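PDB 6TGF: exopolysaccharide biosynthesis protein from Pantoea stewartii subsp. stewartii DC283, which probably modifies the glycan of the bacterial biofilm as a hydrolase built on a phage tailspike-like parallel beta-helix. Local coordinates for residues F285-S296 and F320-N331; K341-R349 and F365-S374. All blocks are in the same frame, centred on the assembly; numbering follows the deposited sequence.

Contact 1. Residues F285-S296 and F320-N331; sequences FGEEQRRFFRIS and FEVSARWVEISN. With EDO (1,2-ethanediol), chain C.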
loop_
_atom_site.group_PDB
_atom_site.type_symbol
_atom_site.label_atom_id
_atom_site.label_comp_id
_atom_site.label_asym_id
_atom_site.label_seq_id
_atom_site.Cartn_x
_atom_site.Cartn_y
_atom_site.Cartn_z
ATOM N N PHE B 285 -30.028 10.586 -8.186
ATOM C CA PHE B 285 -30.258 9.148 -8.491
ATOM C C PHE B 285 -30.743 8.444 -7.216
ATOM O O PHE B 285 -30.360 7.278 -6.977
ATOM C CB PHE B 285 -28.977 8.495 -9.020
ATOM C CG PHE B 285 -28.192 9.320 -10.007
ATOM C CD1 PHE B 285 -28.624 9.468 -11.315
ATOM C CD2 PHE B 285 -27.009 9.940 -9.630
ATOM C CE1 PHE B 285 -27.894 10.220 -12.223
ATOM C CE2 PHE B 285 -26.280 10.694 -10.539
ATOM C CZ PHE B 285 -26.724 10.830 -11.833
ATOM N N GLY B 286 -31.575 9.135 -6.428
ATOM C CA GLY B 286 -31.891 8.776 -5.032
ATOM C C GLY B 286 -33.090 7.851 -4.914
ATOM O O GLY B 286 -33.709 7.537 -5.952
ATOM N N GLU B 287 -33.391 7.439 -3.677
ATOM C CA GLU B 287 -34.549 6.594 -3.271
ATOM C C GLU B 287 -34.360 5.162 -3.789
ATOM O O GLU B 287 -34.149 4.268 -2.945
ATOM C CB GLU B 287 -35.875 7.207 -3.728
ATOM C CG GLU B 287 -36.213 8.507 -3.014
ATOM C CD GLU B 287 -35.617 9.769 -3.618
ATOM O OE1 GLU B 287 -35.508 9.840 -4.858
ATOM O OE2 GLU B 287 -35.268 10.681 -2.842
ATOM N N GLU B 288 -34.436 4.948 -5.109
ATOM C CA GLU B 288 -34.266 3.606 -5.734
ATOM C C GLU B 288 -32.885 3.048 -5.367
ATOM O O GLU B 288 -31.875 3.700 -5.695
ATOM C CB GLU B 288 -34.448 3.653 -7.254
ATOM C CG GLU B 288 -35.834 3.226 -7.713
ATOM C CD GLU B 288 -35.872 2.208 -8.841
ATOM O OE1 GLU B 288 -34.807 1.647 -9.179
ATOM O OE2 GLU B 288 -36.972 1.971 -9.377
ATOM N N GLN B 289 -32.866 1.886 -4.708
ATOM C CA GLN B 289 -31.642 1.174 -4.251
ATOM C C GLN B 289 -31.069 0.379 -5.429
ATOM O O GLN B 289 -31.798 -0.475 -5.967
ATOM C CB GLN B 289 -31.984 0.247 -3.081
ATOM C CG GLN B 289 -30.985 0.298 -1.937
ATOM C CD GLN B 289 -31.469 -0.483 -0.740
ATOM O OE1 GLN B 289 -32.357 -0.049 -0.010
ATOM N NE2 GLN B 289 -30.880 -1.649 -0.526
ATOM N N ARG B 290 -29.818 0.653 -5.811
ATOM C CA ARG B 290 -29.130 0.005 -6.960
ATOM C C ARG B 290 -27.900 -0.762 -6.460
ATOM O O ARG B 290 -27.581 -0.657 -5.261
ATOM C CB ARG B 290 -28.749 1.058 -8.003
ATOM C CG ARG B 290 -29.948 1.753 -8.633
ATOM C CD ARG B 290 -29.507 2.736 -9.693
ATOM N NE ARG B 290 -30.586 3.576 -10.193
ATOM C CZ ARG B 290 -31.088 4.632 -9.558
ATOM N NH1 ARG B 290 -30.626 4.991 -8.372
ATOM N NH2 ARG B 290 -32.068 5.325 -10.114
ATOM N N ARG B 291 -27.254 -1.517 -7.353
ATOM C CA ARG B 291 -26.026 -2.305 -7.062
ATOM C C ARG B 291 -24.801 -1.392 -7.192
ATOM O O ARG B 291 -24.028 -1.299 -6.218
ATOM C CB ARG B 291 -25.904 -3.498 -8.016
ATOM C CG ARG B 291 -26.820 -4.671 -7.690
ATOM C CD ARG B 291 -26.132 -5.858 -7.034
ATOM N NE ARG B 291 -24.987 -6.369 -7.781
ATOM C CZ ARG B 291 -24.293 -7.461 -7.462
ATOM N NH1 ARG B 291 -24.623 -8.181 -6.402
ATOM N NH2 ARG B 291 -23.268 -7.835 -8.208
ATOM N N PHE B 292 -24.653 -0.735 -8.346
ATOM C CA PHE B 292 -23.422 -0.017 -8.772
ATOM C C PHE B 292 -23.705 1.467 -9.025
ATOM O O PHE B 292 -24.757 1.808 -9.605
ATOM C CB PHE B 292 -22.856 -0.650 -10.046
ATOM C CG PHE B 292 -21.625 -1.496 -9.844
ATOM C CD1 PHE B 292 -21.650 -2.611 -9.018
ATOM C CD2 PHE B 292 -20.441 -1.183 -10.494
ATOM C CE1 PHE B 292 -20.516 -3.389 -8.842
ATOM C CE2 PHE B 292 -19.308 -1.962 -10.317
ATOM C CZ PHE B 292 -19.348 -3.062 -9.492
ATOM N N PHE B 293 -22.766 2.317 -8.598
ATOM C CA PHE B 293 -22.567 3.703 -9.100
ATOM C C PHE B 293 -21.065 3.968 -9.226
ATOM O O PHE B 293 -20.394 4.137 -8.192
ATOM C CB PHE B 293 -23.219 4.747 -8.190
ATOM C CG PHE B 293 -23.144 6.151 -8.738
ATOM C CD1 PHE B 293 -22.030 6.948 -8.520
ATOM C CD2 PHE B 293 -24.181 6.668 -9.497
ATOM C CE1 PHE B 293 -21.964 8.233 -9.038
ATOM C CE2 PHE B 293 -24.115 7.953 -10.014
ATOM C CZ PHE B 293 -23.007 8.734 -9.782
ATOM N N ARG B 294 -20.556 3.986 -10.459
ATOM C CA ARG B 294 -19.164 4.395 -10.780
ATOM C C ARG B 294 -19.207 5.778 -11.438
ATOM O O ARG B 294 -20.133 6.034 -12.228
ATOM C CB ARG B 294 -18.483 3.361 -11.681
ATOM C CG ARG B 294 -17.103 3.774 -12.170
ATOM C CD ARG B 294 -16.555 2.812 -13.203
ATOM N NE ARG B 294 -15.279 3.254 -13.758
ATOM C CZ ARG B 294 -15.125 4.195 -14.688
ATOM N NH1 ARG B 294 -16.171 4.832 -15.189
ATOM N NH2 ARG B 294 -13.911 4.504 -15.113
ATOM N N ILE B 295 -18.244 6.636 -11.100
ATOM C CA ILE B 295 -18.046 7.968 -11.740
ATOM C C ILE B 295 -16.545 8.278 -11.717
ATOM O O ILE B 295 -15.930 8.146 -10.641
ATOM C CB ILE B 295 -18.918 9.043 -11.054
ATOM C CG1 ILE B 295 -18.970 10.339 -11.866
ATOM C CG2 ILE B 295 -18.481 9.297 -9.619
ATOM C CD1 ILE B 295 -20.217 11.154 -11.618
ATOM N N SER B 296 -15.969 8.614 -12.874
ATOM C CA SER B 296 -14.503 8.769 -13.063
ATOM C C SER B 296 -14.206 9.885 -14.070
ATOM O O SER B 296 -14.957 10.010 -15.058
ATOM C CB SER B 296 -13.881 7.468 -13.494
ATOM O OG SER B 296 -12.463 7.538 -13.433
ATOM N N PHE B 320 -23.957 14.916 -6.596
ATOM C CA PHE B 320 -24.439 13.535 -6.871
ATOM C C PHE B 320 -25.135 12.965 -5.627
ATOM O O PHE B 320 -24.468 12.798 -4.589
ATOM C CB PHE B 320 -23.272 12.652 -7.316
ATOM C CG PHE B 320 -22.482 13.213 -8.471
ATOM C CD1 PHE B 320 -23.088 13.435 -9.698
ATOM C CD2 PHE B 320 -21.138 13.524 -8.333
ATOM C CE1 PHE B 320 -22.366 13.957 -10.761
ATOM C CE2 PHE B 320 -20.418 14.043 -9.398
ATOM C CZ PHE B 320 -21.033 14.259 -10.610
ATOM N N GLU B 321 -26.439 12.686 -5.738
ATOM C CA GLU B 321 -27.261 11.999 -4.703
ATOM C C GLU B 321 -27.491 10.550 -5.142
ATOM O O GLU B 321 -28.491 10.293 -5.838
ATOM C CB GLU B 321 -28.600 12.715 -4.506
ATOM C CG GLU B 321 -28.480 14.043 -3.788
ATOM C CD GLU B 321 -28.347 13.952 -2.279
ATOM O OE1 GLU B 321 -28.123 12.838 -1.764
ATOM O OE2 GLU B 321 -28.475 15.001 -1.617
ATOM N N VAL B 322 -26.596 9.641 -4.746
ATOM C CA VAL B 322 -26.601 8.213 -5.181
ATOM C C VAL B 322 -27.153 7.344 -4.046
ATOM O O VAL B 322 -27.142 7.795 -2.885
ATOM C CB VAL B 322 -25.200 7.747 -5.623
ATOM C CG1 VAL B 322 -24.605 8.678 -6.667
ATOM C CG2 VAL B 322 -24.242 7.585 -4.449
ATOM N N SER B 323 -27.625 6.146 -4.395
ATOM C CA SER B 323 -28.086 5.085 -3.462
ATOM C C SER B 323 -27.711 3.718 -4.046
ATOM O O SER B 323 -28.586 3.071 -4.657
ATOM C CB SER B 323 -29.565 5.201 -3.194
ATOM O OG SER B 323 -30.010 4.152 -2.346
ATOM N N ALA B 324 -26.447 3.314 -3.871
ATOM C CA ALA B 324 -25.857 2.069 -4.416
ATOM C C ALA B 324 -25.052 1.343 -3.332
ATOM O O ALA B 324 -24.515 2.024 -2.435
ATOM C CB ALA B 324 -24.996 2.398 -5.611
ATOM N N ARG B 325 -24.971 0.010 -3.421
ATOM C CA ARG B 325 -24.185 -0.852 -2.495
ATOM C C ARG B 325 -22.689 -0.644 -2.766
ATOM O O ARG B 325 -21.925 -0.537 -1.789
ATOM C CB ARG B 325 -24.574 -2.325 -2.651
ATOM C CG ARG B 325 -23.868 -3.259 -1.675
ATOM C CD ARG B 325 -24.480 -4.646 -1.624
ATOM N NE ARG B 325 -23.754 -5.578 -0.769
ATOM C CZ ARG B 325 -23.805 -5.608 0.563
ATOM N NH1 ARG B 325 -24.537 -4.736 1.236
ATOM N NH2 ARG B 325 -23.103 -6.515 1.224
ATOM N N TRP B 326 -22.295 -0.595 -4.043
ATOM C CA TRP B 326 -20.895 -0.372 -4.496
ATOM C C TRP B 326 -20.787 0.990 -5.189
ATOM O O TRP B 326 -21.608 1.264 -6.087
ATOM C CB TRP B 326 -20.435 -1.509 -5.417
ATOM C CG TRP B 326 -20.191 -2.800 -4.699
ATOM C CD1 TRP B 326 -19.074 -3.156 -4.002
ATOM C CD2 TRP B 326 -21.092 -3.917 -4.608
ATOM N NE1 TRP B 326 -19.215 -4.414 -3.481
ATOM C CE2 TRP B 326 -20.443 -4.907 -3.837
ATOM C CE3 TRP B 326 -22.377 -4.179 -5.098
ATOM C CZ2 TRP B 326 -21.039 -6.134 -3.550
ATOM C CZ3 TRP B 326 -22.963 -5.393 -4.814
ATOM C CH2 TRP B 326 -22.302 -6.356 -4.049
ATOM N N VAL B 327 -19.809 1.805 -4.775
ATOM C CA VAL B 327 -19.554 3.176 -5.310
ATOM C C VAL B 327 -18.048 3.335 -5.555
ATOM O O VAL B 327 -17.261 2.977 -4.658
ATOM C CB VAL B 327 -20.091 4.263 -4.357
ATOM C CG1 VAL B 327 -19.794 5.667 -4.865
ATOM C CG2 VAL B 327 -21.582 4.101 -4.104
ATOM N N GLU B 328 -17.679 3.850 -6.733
ATOM C CA GLU B 328 -16.281 4.178 -7.127
ATOM C C GLU B 328 -16.248 5.614 -7.670
ATOM O O GLU B 328 -16.928 5.876 -8.683
ATOM C CB GLU B 328 -15.762 3.174 -8.159
ATOM C CG GLU B 328 -15.887 1.723 -7.720
ATOM C CD GLU B 328 -15.349 0.689 -8.699
ATOM O OE1 GLU B 328 -15.475 0.905 -9.923
ATOM O OE2 GLU B 328 -14.806 -0.334 -8.234
ATOM N N ILE B 329 -15.516 6.508 -6.995
ATOM C CA ILE B 329 -15.209 7.896 -7.459
ATOM C C ILE B 329 -13.693 8.001 -7.650
ATOM O O ILE B 329 -12.964 7.650 -6.703
ATOM C CB ILE B 329 -15.714 8.963 -6.465
ATOM C CG1 ILE B 329 -17.103 8.637 -5.910
ATOM C CG2 ILE B 329 -15.676 10.343 -7.105
ATOM C CD1 ILE B 329 -17.609 9.651 -4.908
ATOM N N SER B 330 -13.231 8.471 -8.813
ATOM C CA SER B 330 -11.782 8.581 -9.125
ATOM C C SER B 330 -11.509 9.660 -10.178
ATOM O O SER B 330 -12.366 9.875 -11.052
ATOM C CB SER B 330 -11.218 7.244 -9.546
ATOM O OG SER B 330 -11.955 6.690 -10.627
ATOM N N ASN B 331 -10.346 10.313 -10.069
ATOM C CA ASN B 331 -9.762 11.225 -11.088
ATOM C C ASN B 331 -10.657 12.456 -11.278
ATOM O O ASN B 331 -10.876 12.843 -12.439
ATOM C CB ASN B 331 -9.544 10.500 -12.419
ATOM C CG ASN B 331 -8.844 9.169 -12.258
ATOM O OD1 ASN B 331 -7.891 9.053 -11.491
ATOM N ND2 ASN B 331 -9.311 8.161 -12.978
HETATM C C1 EDO C . -21.746 -9.625 -1.403
HETATM O O1 EDO C . -21.452 -8.356 -0.851
HETATM C C2 EDO C . -21.650 -9.651 -2.886
HETATM O O2 EDO C . -21.300 -10.911 -3.431
HETATM O O HOH W 1 -28.083 5.851 -7.114
#
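Backbone bonding sets the alignment of Phe293 with Val327 and of Ile295 with Ile329: strands 292-296 and 327-330 run parallel, 3° apart, with axes approaching to 4.8 Å. Phe293 N donates to Trp326 O and Phe293 O accepts Glu328 N; Ile295 repeats this with Glu328 O and Ser330 N. With corners at 291 and 325-326, the segments are neighbouring coils of the parallel beta-helix. Loop 286-289 bulges out between two further bonds, Phe285 N to Glu321 O and Arg290 N to Ser323 O; within it a water bridges Ser323 N and Phe285 O.

The face carrying Phe293 and Ile295 meets Val322 and Phe320, from strand 318-324 before the corner, and together they fill the interior. Val322 CG1 sits over the Phe293 ring, 3.3 Å from its centroid, a CH-pi contact. Ile295 CD1 makes another on Phe320, 3.6 Å from that centroid; CG1 anti to the backbone N (chi1 -168°) directs the methyl there.

The other face holds Phe292, Trp326, Arg294, Glu328, Ser296 and Ser330. Ser296 OG hydrogen-bonds Ser330 OG at 3.0 Å; Arg294 binds Ile269 O, and Glu328 OE2 binds Gly303 N of the second subunit. At the corner, Arg291's bent chain returns beside Trp326, CZ3 offset toward the guanidinium's rim, planes 64° apart.

Helix 252-265 packs against Phe285 and Phe293 through Tyr259, strand 356-366 flanks Val327 and Ile329, and Tyr304 and Phe305 of the second subunit meet Trp326 edge-to-face.

Contact 2. Residues K341-R349 and F365-S374; sequences KPNRQGLLR and FNNVGGTALS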
loop_
_atom_site.group_PDB
_atom_site.type_symbol
_atom_site.label_atom_id
_atom_site.label_comp_id
_atom_site.label_asym_id
_atom_site.label_seq_id
_atom_site.Cartn_x
_atom_site.Cartn_y
_atom_site.Cartn_z
ATOM N N LYS B 341 -18.654 32.400 -3.905
ATOM C CA LYS B 341 -20.131 32.237 -3.816
ATOM C C LYS B 341 -20.457 31.207 -2.735
ATOM O O LYS B 341 -20.732 30.048 -3.043
ATOM C CB LYS B 341 -20.703 31.822 -5.175
ATOM C CG LYS B 341 -20.401 32.776 -6.322
ATOM C CD LYS B 341 -21.278 32.549 -7.534
ATOM C CE LYS B 341 -20.797 33.276 -8.773
ATOM N NZ LYS B 341 -21.127 34.719 -8.734
ATOM N N PRO B 342 -20.433 31.600 -1.438
ATOM C CA PRO B 342 -20.666 30.666 -0.333
ATOM C C PRO B 342 -21.898 29.768 -0.518
ATOM O O PRO B 342 -22.917 30.252 -0.978
ATOM C CB PRO B 342 -20.855 31.596 0.875
ATOM C CG PRO B 342 -20.019 32.809 0.534
ATOM C CD PRO B 342 -20.160 32.967 -0.966
ATOM N N ASN B 343 -21.768 28.490 -0.144
ATOM C CA ASN B 343 -22.809 27.441 -0.322
ATOM C C ASN B 343 -22.506 26.261 0.611
ATOM O O ASN B 343 -21.509 26.340 1.356
ATOM C CB ASN B 343 -22.899 27.002 -1.786
ATOM C CG ASN B 343 -21.608 26.404 -2.303
ATOM O OD1 ASN B 343 -21.334 25.228 -2.085
ATOM N ND2 ASN B 343 -20.813 27.201 -2.996
ATOM N N ARG B 344 -23.340 25.217 0.571
ATOM C CA ARG B 344 -23.171 23.959 1.351
ATOM C C ARG B 344 -23.314 22.748 0.419
ATOM O O ARG B 344 -23.925 21.744 0.844
ATOM C CB ARG B 344 -24.206 23.878 2.475
ATOM C CG ARG B 344 -24.172 25.039 3.455
ATOM C CD ARG B 344 -25.104 24.758 4.617
ATOM N NE ARG B 344 -24.977 25.729 5.693
ATOM C CZ ARG B 344 -25.700 26.840 5.818
ATOM N NH1 ARG B 344 -26.628 27.153 4.927
ATOM N NH2 ARG B 344 -25.490 27.641 6.848
ATOM N N GLN B 345 -22.756 22.831 -0.792
ATOM C CA GLN B 345 -22.817 21.751 -1.812
ATOM C C GLN B 345 -21.589 20.848 -1.667
ATOM O O GLN B 345 -20.460 21.366 -1.786
ATOM C CB GLN B 345 -22.893 22.343 -3.221
ATOM C CG GLN B 345 -23.059 21.295 -4.313
ATOM C CD GLN B 345 -23.439 21.909 -5.636
ATOM O OE1 GLN B 345 -22.835 22.881 -6.082
ATOM N NE2 GLN B 345 -24.442 21.339 -6.282
ATOM N N GLY B 346 -21.811 19.555 -1.408
ATOM C CA GLY B 346 -20.776 18.503 -1.435
ATOM C C GLY B 346 -20.646 17.907 -2.826
ATOM O O GLY B 346 -21.365 18.378 -3.730
ATOM N N LEU B 347 -19.777 16.905 -3.001
ATOM C CA LEU B 347 -19.570 16.213 -4.304
ATOM C C LEU B 347 -20.549 15.040 -4.425
ATOM O O LEU B 347 -21.288 14.994 -5.428
ATOM C CB LEU B 347 -18.117 15.740 -4.427
ATOM C CG LEU B 347 -17.802 14.890 -5.661
ATOM C CD1 LEU B 347 -18.232 15.591 -6.941
ATOM C CD2 LEU B 347 -16.323 14.541 -5.720
ATOM N N LEU B 348 -20.544 14.120 -3.455
ATOM C CA LEU B 348 -21.393 12.898 -3.479
ATOM C C LEU B 348 -21.892 12.561 -2.070
ATOM O O LEU B 348 -21.102 12.672 -1.112
ATOM C CB LEU B 348 -20.595 11.731 -4.068
ATOM C CG LEU B 348 -21.370 10.419 -4.210
ATOM C CD1 LEU B 348 -21.089 9.751 -5.548
ATOM C CD2 LEU B 348 -21.070 9.468 -3.059
ATOM N N ARG B 349 -23.163 12.160 -1.972
ATOM C CA ARG B 349 -23.750 11.470 -0.794
ATOM C C ARG B 349 -24.360 10.143 -1.256
ATOM O O ARG B 349 -25.131 10.161 -2.235
ATOM C CB ARG B 349 -24.826 12.320 -0.112
ATOM C CG ARG B 349 -25.639 11.547 0.917
ATOM C CD ARG B 349 -26.416 12.428 1.873
ATOM N NE ARG B 349 -27.410 13.249 1.195
ATOM C CZ ARG B 349 -28.154 14.179 1.788
ATOM N NH1 ARG B 349 -28.016 14.422 3.082
ATOM N NH2 ARG B 349 -29.027 14.875 1.081
ATOM N N PHE B 365 -10.486 18.252 -3.464
ATOM C CA PHE B 365 -11.620 19.068 -2.958
ATOM C C PHE B 365 -11.134 20.502 -2.714
ATOM O O PHE B 365 -10.470 20.747 -1.690
ATOM C CB PHE B 365 -12.211 18.437 -1.694
ATOM C CG PHE B 365 -12.604 16.991 -1.851
ATOM C CD1 PHE B 365 -13.676 16.631 -2.653
ATOM C CD2 PHE B 365 -11.898 15.988 -1.203
ATOM C CE1 PHE B 365 -14.034 15.299 -2.801
ATOM C CE2 PHE B 365 -12.259 14.658 -1.351
ATOM C CZ PHE B 365 -13.326 14.316 -2.150
ATOM N N ASN B 366 -11.447 21.412 -3.641
ATOM C CA ASN B 366 -11.067 22.849 -3.578
ATOM C C ASN B 366 -12.312 23.682 -3.257
ATOM O O ASN B 366 -13.279 23.609 -4.035
ATOM C CB ASN B 366 -10.428 23.326 -4.883
ATOM C CG ASN B 366 -9.150 22.591 -5.229
ATOM O OD1 ASN B 366 -8.391 22.203 -4.344
ATOM N ND2 ASN B 366 -8.901 22.402 -6.514
ATOM N N ASN B 367 -12.283 24.431 -2.150
ATOM C CA ASN B 367 -13.310 25.446 -1.783
ATOM C C ASN B 367 -14.694 24.788 -1.726
ATOM O O ASN B 367 -15.648 25.376 -2.272
ATOM C CB ASN B 367 -13.303 26.622 -2.765
ATOM C CG ASN B 367 -11.906 27.076 -3.130
ATOM O OD1 ASN B 367 -11.224 27.710 -2.327
ATOM N ND2 ASN B 367 -11.474 26.758 -4.339
ATOM N N VAL B 368 -14.796 23.616 -1.094
ATOM C CA VAL B 368 -16.080 22.876 -0.909
ATOM C C VAL B 368 -16.763 23.417 0.352
ATOM O O VAL B 368 -16.146 23.354 1.435
ATOM C CB VAL B 368 -15.856 21.352 -0.839
ATOM C CG1 VAL B 368 -17.137 20.600 -0.506
ATOM C CG2 VAL B 368 -15.251 20.820 -2.129
ATOM N N GLY B 369 -17.985 23.937 0.197
ATOM C CA GLY B 369 -18.789 24.532 1.281
ATOM C C GLY B 369 -19.565 23.481 2.059
ATOM O O GLY B 369 -19.705 23.650 3.284
ATOM N N GLY B 370 -20.058 22.442 1.376
ATOM C CA GLY B 370 -20.832 21.336 1.976
ATOM C C GLY B 370 -19.939 20.204 2.453
ATOM O O GLY B 370 -18.718 20.417 2.563
ATOM N N THR B 371 -20.531 19.039 2.734
ATOM C CA THR B 371 -19.813 17.781 3.076
ATOM C C THR B 371 -19.311 17.145 1.774
ATOM O O THR B 371 -20.159 16.694 0.990
ATOM C CB THR B 371 -20.707 16.825 3.878
ATOM O OG1 THR B 371 -21.119 17.487 5.074
ATOM C CG2 THR B 371 -20.015 15.529 4.237
ATOM N N ALA B 372 -17.992 17.117 1.553
ATOM C CA ALA B 372 -17.357 16.635 0.302
ATOM C C ALA B 372 -17.831 15.210 -0.013
ATOM O O ALA B 372 -18.322 14.987 -1.134
ATOM C CB ALA B 372 -15.853 16.711 0.412
ATOM N N LEU B 373 -17.690 14.287 0.943
ATOM C CA LEU B 373 -18.147 12.874 0.832
ATOM C C LEU B 373 -18.967 12.508 2.072
ATOM O O LEU B 373 -18.474 12.738 3.193
ATOM C CB LEU B 373 -16.930 11.952 0.690
ATOM C CG LEU B 373 -16.201 12.008 -0.652
ATOM C CD1 LEU B 373 -14.896 11.227 -0.588
ATOM C CD2 LEU B 373 -17.079 11.481 -1.779
ATOM N N SER B 374 -20.168 11.958 1.866
ATOM C CA SER B 374 -21.105 11.503 2.927
ATOM C C SER B 374 -21.487 10.038 2.677
ATOM O O SER B 374 -22.139 9.772 1.649
ATOM C CB SER B 374 -22.322 12.388 2.982
ATOM O OG SER B 374 -23.215 11.960 4.000
HETATM O O HOH W 2 -19.236 23.763 -2.185
HETATM O O HOH W 3 -23.360 19.075 1.702
#
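Leu347 CD2 meets the Phe365 ring at its edge, near the ring plane and 3.8 Å from CE1, the two side chains crossing at about a right angle. On one face of the same ring lies Ala372 CB, 3.8 Å above the plane and offset toward the rim. The Asn343 amide is the second flat group: its OD1 takes Gln345 N at 3.1 Å in the carbonyl plane, on a lone pair, which makes an Asx turn, while ND2 binds Lys341 O at the other end.

Beyond these groups the contact is mostly backbone. Ala372 O accepts Leu347 N at 3.0 Å and, more weakly, Leu348 N, so one carbonyl grips both residues around the corner at 347. Leu348 O then accepts Ser374 N at 3.2 Å, starting the parallel pairing of strands 346-350 and 373-378, successive coils of the parallel beta-helix. Before the corner the coils come together through glycine: Gly369 CA approaches Asn343 O, and Gly370 CA lies 3.3 Å from Arg344 C. Gly370 N reaches Gln345 O in a weak bond, and a water joins Arg344 O to Thr371 N.

Past the corner, Leu348 CB packs on Leu373 CD2 at 4.2 Å, on one face of the pair. On the other, the aliphatic part of Arg349 runs alongside Ser374, whose OG is hydrogen-bonded to Gln397 OE1 on the following coil.

In the fold
Contacts 1 and 2 follow one another along the chain, with centres about 17 Å apart, and stack consecutive coils. Strand 318-324 of contact 1 neighbours strand 346-350 of contact 2; Glu321 OE2 and Arg349 NH2 close a 2.8 Å salt bridge there. Inside the beta-helix, Ile329 CD1 packs on Leu348 CD1 at 3.5 Å and also touches Leu373, joining the interior side chains of the two contacts. Contact 2 is the more buried, with 10 of its 15 touching residues enclosed against 12 of 24. Backbone bonds and bridging water occur in both, but contact 1 adds side-chain packing and a subunit interface, whereas contact 2, touched by no other chain, brings glycine backbone close.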